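Local coordinates for protein alpha-glucosidase ([Eubacterium] rectale, PDB 6PNR) that probably hydrolyses alpha-linked sulfoquinovosides, the sulfonated sugar units of sulfolipid, as a family 31 glycoside hydrolase, at residues 29-34 with 55-60; 47-52 with 201-206; 468-473 with 589-594; 612-617 with 635-640. One frame throughout, in Å; residues are numbered along the deposited sequence.

In the fold
Starting from the N terminus, contact 1 closes the short loop between residues 29-34 and 55-60, within the hairpin of strands 29-41 and 44-56. Contact 2 leaves from 47-52, inside that loop, and returns after 148 intervening residues at 201-206, so the two cross; both belong to one N-terminal antiparallel sheet, their centres about 13 Å apart. Far along the chain, contact 3 brackets 115 residues and brings helix 469-481 of the TIM-barrel region against the C-terminal domain at 589-594. Contact 4, next in series, pairs strands 611-616 and 633-638 within that domain, around strands 621-623 and 629-630. Contacts 3 and 4 touch where E592 accepts a probable hydrogen bond from the backbone of Y615.

Contact 1. Residues 29-34 with 55-60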
loop_
_atom_site.group_PDB
_atom_site.type_symbol
_atom_site.label_atom_id
_atom_site.label_comp_id
_atom_site.label_asym_id
_atom_site.label_seq_id
_atom_site.Cartn_x
_atom_site.Cartn_y
_atom_site.Cartn_z
ATOM N N ILE A 29 23.921 12.913 10.889
ATOM C CA ILE A 29 24.079 11.943 9.809
ATOM C C ILE A 29 23.913 10.533 10.363
ATOM O O ILE A 29 24.537 10.175 11.369
ATOM C CB ILE A 29 25.450 12.081 9.117
ATOM C CG1 ILE A 29 25.658 13.497 8.576
ATOM C CG2 ILE A 29 25.592 11.064 8.006
ATOM C CD1 ILE A 29 27.076 13.749 8.058
ATOM N N TYR A 30 23.073 9.736 9.707
ATOM C CA TYR A 30 23.078 8.291 9.852
ATOM C C TYR A 30 23.519 7.672 8.533
ATOM O O TYR A 30 23.248 8.207 7.454
ATOM C CB TYR A 30 21.691 7.729 10.224
ATOM C CG TYR A 30 21.042 8.325 11.464
ATOM C CD1 TYR A 30 20.612 9.646 11.487
ATOM C CD2 TYR A 30 20.814 7.539 12.596
ATOM C CE1 TYR A 30 20.001 10.186 12.610
ATOM C CE2 TYR A 30 20.202 8.067 13.723
ATOM C CZ TYR A 30 19.802 9.385 13.722
ATOM O OH TYR A 30 19.203 9.908 14.838
ATOM N N VAL A 31 24.175 6.522 8.626
ATOM C CA VAL A 31 24.609 5.772 7.459
ATOM C C VAL A 31 24.144 4.339 7.636
ATOM O O VAL A 31 23.803 3.906 8.738
ATOM C CB VAL A 31 26.133 5.831 7.272
ATOM C CG1 VAL A 31 26.557 7.260 7.081
ATOM C CG2 VAL A 31 26.818 5.250 8.497
ATOM N N GLY A 32 24.120 3.598 6.540
ATOM C CA GLY A 32 23.732 2.216 6.659
ATOM C C GLY A 32 23.803 1.483 5.344
ATOM O O GLY A 32 24.416 1.938 4.377
ATOM N N VAL A 33 23.167 0.314 5.349
ATOM C CA VAL A 33 23.202 -0.635 4.248
ATOM C C VAL A 33 21.771 -1.052 3.944
ATOM O O VAL A 33 21.036 -1.455 4.852
ATOM C CB VAL A 33 24.064 -1.863 4.594
ATOM C CG1 VAL A 33 24.135 -2.827 3.406
ATOM C CG2 VAL A 33 25.467 -1.425 5.054
ATOM N N GLY A 34 21.377 -0.945 2.675
ATOM C CA GLY A 34 20.086 -1.422 2.236
ATOM C C GLY A 34 20.219 -2.254 0.973
ATOM O O GLY A 34 21.250 -2.244 0.297
ATOM N N PHE A 55 22.777 3.516 11.511
ATOM C CA PHE A 55 23.271 3.945 12.814
ATOM C C PHE A 55 23.778 5.370 12.721
ATOM O O PHE A 55 24.287 5.781 11.668
ATOM C CB PHE A 55 24.373 3.006 13.334
ATOM C CG PHE A 55 25.433 2.687 12.324
ATOM C CD1 PHE A 55 26.524 3.525 12.158
ATOM C CD2 PHE A 55 25.353 1.543 11.552
ATOM C CE1 PHE A 55 27.511 3.229 11.234
ATOM C CE2 PHE A 55 26.333 1.243 10.624
ATOM C CZ PHE A 55 27.418 2.087 10.470
ATOM N N PRO A 56 23.638 6.153 13.787
ATOM C CA PRO A 56 24.165 7.517 13.771
ATOM C C PRO A 56 25.680 7.521 13.857
ATOM O O PRO A 56 26.301 6.603 14.396
ATOM C CB PRO A 56 23.536 8.157 15.012
ATOM C CG PRO A 56 23.326 6.995 15.947
ATOM C CD PRO A 56 22.987 5.816 15.069
ATOM N N LEU A 57 26.275 8.565 13.300
ATOM C CA LEU A 57 27.719 8.713 13.301
ATOM C C LEU A 57 28.166 9.498 14.527
ATOM O O LEU A 57 27.457 10.388 15.008
ATOM C CB LEU A 57 28.186 9.425 12.035
ATOM C CG LEU A 57 27.995 8.674 10.720
ATOM C CD1 LEU A 57 28.484 9.546 9.580
ATOM C CD2 LEU A 57 28.748 7.368 10.762
ATOM N N LYS A 58 29.358 9.166 15.023
ATOM C CA LYS A 58 29.998 9.900 16.109
ATOM C C LYS A 58 30.997 10.888 15.526
ATOM O O LYS A 58 31.805 10.515 14.669
ATOM C CB LYS A 58 30.713 8.950 17.072
ATOM C CG LYS A 58 29.806 8.074 17.911
ATOM C CD LYS A 58 30.634 7.196 18.848
ATOM C CE LYS A 58 29.762 6.507 19.892
ATOM N NZ LYS A 58 29.282 7.454 20.945
ATOM N N LEU A 59 30.932 12.142 15.982
ATOM C CA LEU A 59 31.891 13.177 15.587
ATOM C C LEU A 59 33.170 12.998 16.398
ATOM O O LEU A 59 33.181 13.243 17.609
ATOM C CB LEU A 59 31.303 14.569 15.810
ATOM C CG LEU A 59 32.180 15.786 15.492
ATOM C CD1 LEU A 59 32.703 15.757 14.062
ATOM C CD2 LEU A 59 31.414 17.083 15.751
ATOM N N THR A 60 34.253 12.581 15.736
ATOM C CA THR A 60 35.487 12.234 16.428
ATOM C C THR A 60 36.644 13.197 16.182
ATOM O O THR A 60 37.668 13.080 16.858
ATOM C CB THR A 60 35.938 10.820 16.036
ATOM O OG1 THR A 60 36.053 10.738 14.611
ATOM C CG2 THR A 60 34.939 9.787 16.525
#
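F55 and V31 face each other as an antiparallel hydrogen-bonded pair, and the phenyl ring bends back over the very carbonyl its backbone grips. F55 N donates to V31 O at 3.0 Å, while the same oxygen lies 3.9 Å above the plane of the F55 ring, over its centre. This fold-back depends on chi1 of 47°, which sets CG between the backbone N and the carbonyl carbon; the ring thereby also reaches V31, CE1 lying 3.5 Å from V31 CG2. V31 N in turn donates to F55 O. Outside the two segments, the F55 ring meets that of Y76.

Beyond the pair, L57 sends its two methyls to different neighbours: CD1 rests 3.6 Å from I29 CG2, and CD2 lies 3.7 Å from V31 CG2. Branched aliphatic residues suit this place because each offers several methyls to a side buried further by F73 and I77. The backbone bond from L57 N to I29 O, 3.1 Å long, carries the pairing just past the last strand residue, P56.

P56 stands opposite Y30 as a non-hydrogen-bonded pair, where proline fits because such a position asks for no N-H toward the partner strand. Y30 CG is set anti to its own carbonyl carbon (chi1 -55°), which brings the ring obliquely across P56, Y30 CE2 coming 3.6 Å from P56 CB. The Y30 ring also makes a cation-pi contact with R54. Such cross-strand pairing is that of a beta hairpin, here formed by strands 29-41 and 44-56, the latter outermost in its six-stranded antiparallel sheet within the chain.

Contact 2. Residues 47-52 with 201-206; sequences ITDYVT and QIWEVP
W203 reaches toward strand 44-56 with the six-membered part of its indole, meeting I47 and D49 while the backbones stay well apart. Its CH2 lies 3.6 Å from I47 CG2, and CZ2 is 3.7 Å from D49 CB. The D49 side chain runs alongside the indole, pointing the other way, with the carboxylate turned 40° from the ring plane and OD1 standing 4.2 Å above one ring face, offset toward the rim. With CG anti to the backbone N (chi1 -164°), the D49 carboxylate is carried toward the indole.

In the next shell, Q201 holds the indole. W203 NE1 donates to Q201 OE1 at 2.9 Å, the oxygen lying near the ring plane although the N-H approaches from above the amide plane. The extended glutamine is long enough to span this gap from the end of strand 197-202. Outside the two segments, Y187 stacks on the indole, and R101 both forms a salt bridge with D49 OD1 and makes a cation-pi contact with W203.

Tryptophan suits the site by offering broad apolar surface and one donor. The aspartate beside it is probably kept ionised by R101, whose positive charge serves both the carboxylate and the indole pi system, which probably eases having an acidic group beside an aromatic ring.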
loop_
_atom_site.group_PDB
_atom_site.type_symbol
_atom_site.label_atom_id
_atom_site.label_comp_id
_atom_site.label_asym_id
_atom_site.label_seq_id
_atom_site.Cartn_x
_atom_site.Cartn_y
_atom_site.Cartn_z
ATOM N N ILE A 47 8.923 0.441 -5.692
ATOM C CA ILE A 47 10.242 0.406 -5.076
ATOM C C ILE A 47 10.083 0.134 -3.584
ATOM O O ILE A 47 9.352 0.848 -2.887
ATOM C CB ILE A 47 11.006 1.720 -5.321
ATOM C CG1 ILE A 47 11.364 1.842 -6.810
ATOM C CG2 ILE A 47 12.266 1.784 -4.452
ATOM C CD1 ILE A 47 12.043 3.135 -7.167
ATOM N N THR A 48 10.762 -0.900 -3.100
ATOM C CA THR A 48 10.880 -1.166 -1.675
ATOM C C THR A 48 12.354 -1.334 -1.333
ATOM O O THR A 48 13.189 -1.573 -2.206
ATOM C CB THR A 48 10.104 -2.418 -1.260
ATOM O OG1 THR A 48 10.587 -3.535 -2.017
ATOM C CG2 THR A 48 8.615 -2.238 -1.512
ATOM N N ASP A 49 12.664 -1.219 -0.044
ATOM C CA ASP A 49 14.031 -1.320 0.441
ATOM C C ASP A 49 14.060 -2.244 1.650
ATOM O O ASP A 49 13.125 -2.258 2.457
ATOM C CB ASP A 49 14.577 0.078 0.814
ATOM C CG ASP A 49 16.101 0.117 0.958
ATOM O OD1 ASP A 49 16.796 -0.755 0.379
ATOM O OD2 ASP A 49 16.596 1.037 1.660
ATOM N N TYR A 50 15.136 -3.013 1.774
ATOM C CA TYR A 50 15.386 -3.849 2.945
ATOM C C TYR A 50 16.642 -3.314 3.629
ATOM O O TYR A 50 17.755 -3.547 3.154
ATOM C CB TYR A 50 15.542 -5.307 2.547
ATOM C CG TYR A 50 15.920 -6.214 3.695
ATOM C CD1 TYR A 50 15.329 -6.071 4.947
ATOM C CD2 TYR A 50 16.843 -7.237 3.516
ATOM C CE1 TYR A 50 15.668 -6.920 6.002
ATOM C CE2 TYR A 50 17.185 -8.089 4.555
ATOM C CZ TYR A 50 16.599 -7.928 5.796
ATOM O OH TYR A 50 16.951 -8.790 6.825
ATOM N N VAL A 51 16.461 -2.586 4.727
ATOM C CA VAL A 51 17.569 -1.972 5.448
ATOM C C VAL A 51 18.072 -2.968 6.485
ATOM O O VAL A 51 17.320 -3.385 7.371
ATOM C CB VAL A 51 17.152 -0.650 6.109
ATOM C CG1 VAL A 51 18.317 -0.062 6.928
ATOM C CG2 VAL A 51 16.710 0.369 5.043
ATOM N N THR A 52 19.338 -3.371 6.361
ATOM C CA THR A 52 19.965 -4.235 7.353
ATOM C C THR A 52 20.817 -3.470 8.361
ATOM O O THR A 52 21.044 -3.980 9.464
ATOM C CB THR A 52 20.829 -5.302 6.667
ATOM O OG1 THR A 52 21.652 -4.684 5.668
ATOM C CG2 THR A 52 19.959 -6.350 6.013
ATOM N N GLN A 201 16.902 11.138 2.988
ATOM C CA GLN A 201 17.473 9.817 2.737
ATOM C C GLN A 201 17.996 9.747 1.304
ATOM O O GLN A 201 17.271 10.075 0.362
ATOM C CB GLN A 201 16.434 8.719 2.969
ATOM C CG GLN A 201 16.966 7.322 2.661
ATOM C CD GLN A 201 15.909 6.220 2.767
ATOM O OE1 GLN A 201 16.171 5.062 2.430
ATOM N NE2 GLN A 201 14.726 6.570 3.244
ATOM N N ILE A 202 19.248 9.312 1.143
ATOM C CA ILE A 202 19.905 9.208 -0.160
ATOM C C ILE A 202 20.458 7.799 -0.310
ATOM O O ILE A 202 21.045 7.258 0.632
ATOM C CB ILE A 202 21.047 10.242 -0.318
ATOM C CG1 ILE A 202 20.682 11.595 0.298
ATOM C CG2 ILE A 202 21.398 10.413 -1.787
ATOM C CD1 ILE A 202 19.578 12.349 -0.419
ATOM N N TRP A 203 20.291 7.201 -1.494
ATOM C CA TRP A 203 20.777 5.825 -1.689
ATOM C C TRP A 203 22.201 5.787 -2.238
ATOM O O TRP A 203 22.557 4.940 -3.070
ATOM C CB TRP A 203 19.818 5.032 -2.576
ATOM C CG TRP A 203 18.560 4.648 -1.844
ATOM C CD1 TRP A 203 18.170 5.078 -0.604
ATOM C CD2 TRP A 203 17.541 3.744 -2.294
ATOM N NE1 TRP A 203 16.958 4.507 -0.266
ATOM C CE2 TRP A 203 16.557 3.684 -1.284
ATOM C CE3 TRP A 203 17.358 2.993 -3.459
ATOM C CZ2 TRP A 203 15.402 2.907 -1.407
ATOM C CZ3 TRP A 203 16.200 2.226 -3.581
ATOM C CH2 TRP A 203 15.246 2.186 -2.556
ATOM N N GLU A 204 23.015 6.724 -1.760
ATOM C CA GLU A 204 24.462 6.781 -1.932
ATOM C C GLU A 204 24.962 7.835 -0.957
ATOM O O GLU A 204 24.179 8.624 -0.422
ATOM C CB GLU A 204 24.864 7.143 -3.363
ATOM C CG GLU A 204 24.763 8.641 -3.653
ATOM C CD GLU A 204 25.286 8.999 -5.028
ATOM O OE1 GLU A 204 25.948 8.141 -5.657
ATOM O OE2 GLU A 204 25.021 10.131 -5.489
ATOM N N VAL A 205 26.270 7.851 -0.730
ATOM C CA VAL A 205 26.859 9.001 -0.053
ATOM C C VAL A 205 26.915 10.136 -1.067
ATOM O O VAL A 205 27.642 10.032 -2.064
ATOM C CB VAL A 205 28.249 8.680 0.514
ATOM C CG1 VAL A 205 28.859 9.921 1.139
ATOM C CG2 VAL A 205 28.166 7.525 1.529
ATOM N N PRO A 206 26.180 11.227 -0.868
ATOM C CA PRO A 206 26.143 12.281 -1.885
ATOM C C PRO A 206 27.440 13.069 -1.920
ATOM O O PRO A 206 28.091 13.277 -0.895
ATOM C CB PRO A 206 24.979 13.168 -1.426
ATOM C CG PRO A 206 25.006 13.032 0.060
ATOM C CD PRO A 206 25.421 11.598 0.337
#

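Contact 3. Residues 468-473 with 589-594. With SO4 (sulfate ion), chain D.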
loop_
_atom_site.group_PDB
_atom_site.type_symbol
_atom_site.label_atom_id
_atom_site.label_comp_id
_atom_site.label_asym_id
_atom_site.label_seq_id
_atom_site.Cartn_x
_atom_site.Cartn_y
_atom_site.Cartn_z
ATOM N N GLY A 468 -6.608 15.973 -11.995
ATOM C CA GLY A 468 -7.311 16.783 -12.967
ATOM C C GLY A 468 -6.775 18.197 -13.046
ATOM O O GLY A 468 -5.603 18.443 -12.749
ATOM N N LEU A 469 -7.660 19.134 -13.404
ATOM C CA LEU A 469 -7.267 20.506 -13.688
ATOM C C LEU A 469 -6.495 21.123 -12.526
ATOM O O LEU A 469 -5.466 21.775 -12.729
ATOM C CB LEU A 469 -8.521 21.329 -14.032
ATOM C CG LEU A 469 -8.443 22.755 -14.605
ATOM C CD1 LEU A 469 -9.747 23.075 -15.332
ATOM C CD2 LEU A 469 -8.180 23.821 -13.539
ATOM N N ALA A 470 -6.948 20.889 -11.297
ATOM C CA ALA A 470 -6.344 21.563 -10.153
ATOM C C ALA A 470 -4.875 21.183 -9.967
ATOM O O ALA A 470 -4.082 22.003 -9.493
ATOM C CB ALA A 470 -7.142 21.248 -8.890
ATOM N N SER A 471 -4.485 19.963 -10.351
ATOM C CA SER A 471 -3.120 19.514 -10.088
ATOM C C SER A 471 -2.118 20.253 -10.962
ATOM O O SER A 471 -0.935 20.319 -10.611
ATOM C CB SER A 471 -3.001 17.986 -10.277
ATOM O OG SER A 471 -3.224 17.595 -11.626
ATOM N N VAL A 472 -2.583 20.832 -12.068
ATOM C CA VAL A 472 -1.750 21.687 -12.906
ATOM C C VAL A 472 -1.240 22.893 -12.118
ATOM O O VAL A 472 -0.086 23.319 -12.275
ATOM C CB VAL A 472 -2.553 22.130 -14.139
ATOM C CG1 VAL A 472 -1.790 23.227 -14.907
ATOM C CG2 VAL A 472 -2.910 20.914 -15.016
ATOM N N ILE A 473 -2.097 23.481 -11.279
ATOM C CA ILE A 473 -1.690 24.681 -10.547
ATOM C C ILE A 473 -0.612 24.340 -9.535
ATOM O O ILE A 473 0.385 25.062 -9.386
ATOM C CB ILE A 473 -2.895 25.337 -9.851
ATOM C CG1 ILE A 473 -4.000 25.641 -10.843
ATOM C CG2 ILE A 473 -2.445 26.615 -9.130
ATOM C CD1 ILE A 473 -5.350 25.624 -10.218
ATOM N N ILE A 589 -1.832 28.217 0.544
ATOM C CA ILE A 589 -2.684 28.271 -0.632
ATOM C C ILE A 589 -1.925 27.694 -1.817
ATOM O O ILE A 589 -0.820 28.146 -2.136
ATOM C CB ILE A 589 -3.136 29.711 -0.907
ATOM C CG1 ILE A 589 -4.171 30.133 0.153
ATOM C CG2 ILE A 589 -3.666 29.838 -2.332
ATOM C CD1 ILE A 589 -4.411 31.617 0.220
ATOM N N GLN A 590 -2.514 26.702 -2.484
ATOM C CA GLN A 590 -1.842 26.114 -3.633
ATOM C C GLN A 590 -2.708 26.036 -4.884
ATOM O O GLN A 590 -2.240 25.511 -5.902
ATOM C CB GLN A 590 -1.290 24.718 -3.278
ATOM C CG GLN A 590 -2.344 23.640 -3.071
ATOM C CD GLN A 590 -1.744 22.258 -2.855
ATOM O OE1 GLN A 590 -0.874 22.065 -2.004
ATOM N NE2 GLN A 590 -2.203 21.285 -3.639
ATOM N N TYR A 591 -3.943 26.548 -4.856
ATOM C CA TYR A 591 -4.777 26.603 -6.054
ATOM C C TYR A 591 -5.105 28.040 -6.466
ATOM O O TYR A 591 -5.996 28.261 -7.299
ATOM C CB TYR A 591 -6.045 25.761 -5.855
ATOM C CG TYR A 591 -5.731 24.290 -5.583
ATOM C CD1 TYR A 591 -5.011 23.532 -6.496
ATOM C CD2 TYR A 591 -6.138 23.675 -4.412
ATOM C CE1 TYR A 591 -4.714 22.190 -6.248
ATOM C CE2 TYR A 591 -5.861 22.337 -4.160
ATOM C CZ TYR A 591 -5.156 21.603 -5.078
ATOM O OH TYR A 591 -4.855 20.290 -4.804
ATOM N N GLU A 592 -4.401 29.017 -5.914
ATOM C CA GLU A 592 -4.305 30.349 -6.495
ATOM C C GLU A 592 -2.838 30.636 -6.788
ATOM O O GLU A 592 -1.949 30.107 -6.115
ATOM C CB GLU A 592 -4.857 31.443 -5.553
ATOM C CG GLU A 592 -6.139 31.046 -4.822
ATOM C CD GLU A 592 -6.702 32.178 -3.985
ATOM O OE1 GLU A 592 -5.929 33.094 -3.630
ATOM O OE2 GLU A 592 -7.914 32.149 -3.685
ATOM N N TYR A 593 -2.589 31.478 -7.785
ATOM C CA TYR A 593 -1.232 31.922 -8.083
ATOM C C TYR A 593 -1.239 33.381 -8.517
ATOM O O TYR A 593 -2.240 33.884 -9.035
ATOM C CB TYR A 593 -0.562 31.056 -9.176
ATOM C CG TYR A 593 -1.245 31.043 -10.536
ATOM C CD1 TYR A 593 -2.242 30.108 -10.834
ATOM C CD2 TYR A 593 -0.871 31.934 -11.534
ATOM C CE1 TYR A 593 -2.856 30.082 -12.096
ATOM C CE2 TYR A 593 -1.478 31.922 -12.784
ATOM C CZ TYR A 593 -2.465 30.995 -13.065
ATOM O OH TYR A 593 -3.058 30.992 -14.314
ATOM N N LEU A 594 -0.112 34.062 -8.279
ATOM C CA LEU A 594 0.111 35.383 -8.855
ATOM C C LEU A 594 0.667 35.198 -10.261
ATOM O O LEU A 594 1.673 34.505 -10.446
ATOM C CB LEU A 594 1.070 36.216 -7.991
ATOM C CG LEU A 594 0.654 36.366 -6.520
ATOM C CD1 LEU A 594 1.699 37.111 -5.665
ATOM C CD2 LEU A 594 -0.704 37.046 -6.429
HETATM S S SO4 D . -6.139 26.387 -1.521
HETATM O O1 SO4 D . -4.842 25.748 -1.260
HETATM O O2 SO4 D . -6.520 27.192 -0.348
HETATM O O3 SO4 D . -7.172 25.361 -1.725
HETATM O O4 SO4 D . -6.052 27.261 -2.705
#
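Q590 O, a buried backbone carbonyl with no polar partner in the model, is pressed against a methyl: I473 CG2 lies 3.4 Å away. The same branch of I473, anti to the backbone N, also comes 3.9 Å from Y593 CD1, so a single methyl touches both the loop carbonyl and the ring at the start of strand 593-595. The Y593 hydroxyl is anchored beyond the contact by the carbonyl of F516.

Y591 makes the second set of contacts. Its ring presents an edge to the helix, and A470 O sits near the ring plane, 3.3 Å from CE1. That carbonyl already accepts the backbone N-H of I473, so the ring edge is a further neighbour. A470 CB is 3.7 Å from the same CE1; a small alanine lets the ring come close to the helix backbone. Over one face of the tyrosine lies Q590 CG, 3.8 Å above the ring centre, brought there by chi1 of 70°. The glutamine runs on extended; its NE2 donates to the carbonyl of S122 and its OE1 accepts from the N-H of F124, which fixes its far end.

A sulfate ion, probably from the crystallisation liquor, is held by two successive backbone amides: Q590 N donates to O1 at 2.8 Å and Y591 N to O4 at 3.1 Å. Its O3 lies at the edge of the Y591 ring, 3.3 Å from CD2.

No hydrogen bond joins the helix to the loop, so the barrel and C-terminal regions are held here by apolar contact and by carbonyls against C-H groups, while the adjoining amides can probably attract a small anion.

Contact 4. Residues 612-617 with 635-640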
loop_
_atom_site.group_PDB
_atom_site.type_symbol
_atom_site.label_atom_id
_atom_site.label_comp_id
_atom_site.label_asym_id
_atom_site.label_seq_id
_atom_site.Cartn_x
_atom_site.Cartn_y
_atom_site.Cartn_z
ATOM N N TRP A 612 -17.184 31.534 -7.172
ATOM C CA TRP A 612 -15.938 30.942 -6.696
ATOM C C TRP A 612 -15.427 31.735 -5.500
ATOM O O TRP A 612 -15.443 32.967 -5.527
ATOM C CB TRP A 612 -14.884 30.897 -7.818
ATOM C CG TRP A 612 -13.705 29.986 -7.519
ATOM C CD1 TRP A 612 -12.407 30.361 -7.289
ATOM C CD2 TRP A 612 -13.729 28.553 -7.420
ATOM N NE1 TRP A 612 -11.626 29.250 -7.047
ATOM C CE2 TRP A 612 -12.412 28.130 -7.125
ATOM C CE3 TRP A 612 -14.733 27.586 -7.563
ATOM C CZ2 TRP A 612 -12.077 26.782 -6.963
ATOM C CZ3 TRP A 612 -14.402 26.248 -7.397
ATOM C CH2 TRP A 612 -13.084 25.858 -7.098
ATOM N N ASP A 613 -15.016 31.022 -4.446
ATOM C CA ASP A 613 -14.415 31.646 -3.272
ATOM C C ASP A 613 -12.948 31.946 -3.548
ATOM O O ASP A 613 -12.218 31.087 -4.048
ATOM C CB ASP A 613 -14.526 30.731 -2.047
ATOM C CG ASP A 613 -15.967 30.495 -1.611
ATOM O OD1 ASP A 613 -16.817 31.395 -1.804
ATOM O OD2 ASP A 613 -16.250 29.404 -1.066
ATOM N N VAL A 614 -12.509 33.157 -3.206
ATOM C CA VAL A 614 -11.143 33.602 -3.468
ATOM C C VAL A 614 -10.584 34.211 -2.194
ATOM O O VAL A 614 -11.280 34.960 -1.500
ATOM C CB VAL A 614 -11.098 34.634 -4.616
ATOM C CG1 VAL A 614 -9.666 35.104 -4.881
ATOM C CG2 VAL A 614 -11.749 34.074 -5.882
ATOM N N TYR A 615 -9.331 33.902 -1.883
ATOM C CA TYR A 615 -8.602 34.644 -0.867
ATOM C C TYR A 615 -7.663 35.628 -1.554
ATOM O O TYR A 615 -6.778 35.219 -2.312
ATOM C CB TYR A 615 -7.807 33.734 0.067
ATOM C CG TYR A 615 -6.936 34.565 0.989
ATOM C CD1 TYR A 615 -7.465 35.125 2.146
ATOM C CD2 TYR A 615 -5.604 34.832 0.680
ATOM C CE1 TYR A 615 -6.689 35.909 2.985
ATOM C CE2 TYR A 615 -4.817 35.621 1.515
ATOM C CZ TYR A 615 -5.370 36.152 2.668
ATOM O OH TYR A 615 -4.613 36.935 3.510
ATOM N N LEU A 616 -7.841 36.923 -1.270
ATOM C CA LEU A 616 -6.931 37.948 -1.765
ATOM C C LEU A 616 -6.031 38.442 -0.640
ATOM O O LEU A 616 -6.530 38.757 0.449
ATOM C CB LEU A 616 -7.701 39.133 -2.357
ATOM C CG LEU A 616 -8.509 38.915 -3.628
ATOM C CD1 LEU A 616 -9.227 40.201 -3.998
ATOM C CD2 LEU A 616 -7.602 38.458 -4.756
ATOM N N PRO A 617 -4.720 38.511 -0.851
ATOM C CA PRO A 617 -3.853 39.199 0.114
ATOM C C PRO A 617 -4.205 40.677 0.194
ATOM O O PRO A 617 -4.846 41.233 -0.699
ATOM C CB PRO A 617 -2.444 38.997 -0.459
ATOM C CG PRO A 617 -2.573 37.825 -1.414
ATOM C CD PRO A 617 -3.961 37.905 -1.959
ATOM N N ILE A 635 -13.269 36.514 -0.334
ATOM C CA ILE A 635 -14.407 37.011 -1.099
ATOM C C ILE A 635 -14.992 35.874 -1.937
ATOM O O ILE A 635 -14.430 34.780 -2.033
ATOM C CB ILE A 635 -14.038 38.197 -2.011
ATOM C CG1 ILE A 635 -13.172 37.743 -3.183
ATOM C CG2 ILE A 635 -13.304 39.277 -1.230
ATOM C CD1 ILE A 635 -12.696 38.910 -4.061
ATOM N N THR A 636 -16.146 36.157 -2.542
ATOM C CA THR A 636 -16.799 35.274 -3.501
ATOM C C THR A 636 -17.221 36.120 -4.690
ATOM O O THR A 636 -17.880 37.148 -4.512
ATOM C CB THR A 636 -18.025 34.564 -2.899
ATOM O OG1 THR A 636 -17.604 33.570 -1.954
ATOM C CG2 THR A 636 -18.851 33.898 -3.995
ATOM N N VAL A 637 -16.843 35.695 -5.900
ATOM C CA VAL A 637 -17.139 36.446 -7.112
ATOM C C VAL A 637 -17.959 35.576 -8.052
ATOM O O VAL A 637 -17.878 34.345 -8.019
ATOM C CB VAL A 637 -15.854 36.933 -7.819
ATOM C CG1 VAL A 637 -15.073 37.882 -6.910
ATOM C CG2 VAL A 637 -14.992 35.743 -8.237
ATOM N N SER A 638 -18.757 36.227 -8.897
ATOM C CA SER A 638 -19.388 35.497 -9.984
ATOM C C SER A 638 -18.303 34.910 -10.875
ATOM O O SER A 638 -17.295 35.562 -11.163
ATOM C CB SER A 638 -20.308 36.408 -10.796
ATOM O OG SER A 638 -20.901 35.673 -11.847
ATOM N N ALA A 639 -18.504 33.668 -11.305
ATOM C CA ALA A 639 -17.473 32.952 -12.047
ATOM C C ALA A 639 -18.137 31.996 -13.038
ATOM O O ALA A 639 -17.907 30.788 -13.036
ATOM C CB ALA A 639 -16.538 32.221 -11.086
ATOM N N GLU A 640 -18.995 32.542 -13.896
ATOM C CA GLU A 640 -19.591 31.740 -14.947
ATOM C C GLU A 640 -18.510 31.293 -15.932
ATOM O O GLU A 640 -17.386 31.811 -15.951
ATOM C CB GLU A 640 -20.696 32.519 -15.671
ATOM C CG GLU A 640 -21.778 33.118 -14.758
ATOM C CD GLU A 640 -22.767 32.088 -14.193
ATOM O OE1 GLU A 640 -22.784 30.911 -14.633
ATOM O OE2 GLU A 640 -23.546 32.472 -13.293
#
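I635 and V614 form an antiparallel hydrogen-bonded pair, each N-H donating to the other's carbonyl at 2.8 Å: V614 N to I635 O and I635 N to V614 O. The side chain of I635 can be followed across the neighbouring strand. From CB, chi1 of 71° swings CG1 between the backbone N and the carbonyl carbon. There CG1 lies 3.8 Å from V614 O and 4.0 Å from V614 CB. The chain then runs on extended, and CD1 ends 3.7 Å from L616 CD1, two residues along, the two side chains meeting at a slant. Isoleucine fits because its longer arm spans both partners.

On the same face, V637 CG2 approaches V614 CG2 at 4.3 Å, and a further hydrogen-bonded pair joins W612 to V637. Past the strand end, A639 CB meets W612 CB at 3.9 Å, where a small side chain suits the close approach; the indole itself leads away and meets the ring of Y605 edge-to-face. The opposite, exposed face carries polar D613 and T636, lying side by side; their modelled OD1 to OG1 separation is too short to be trusted in detail.

The two-stranded antiparallel sheet of strands 611-616 and 633-638 lays its apolar face on F647 of strand 646-649, with L600 of strand 599-601 and Y630 of strand 629-630 alongside, while R509 of helix 504-514 binds the carbonyl of A639.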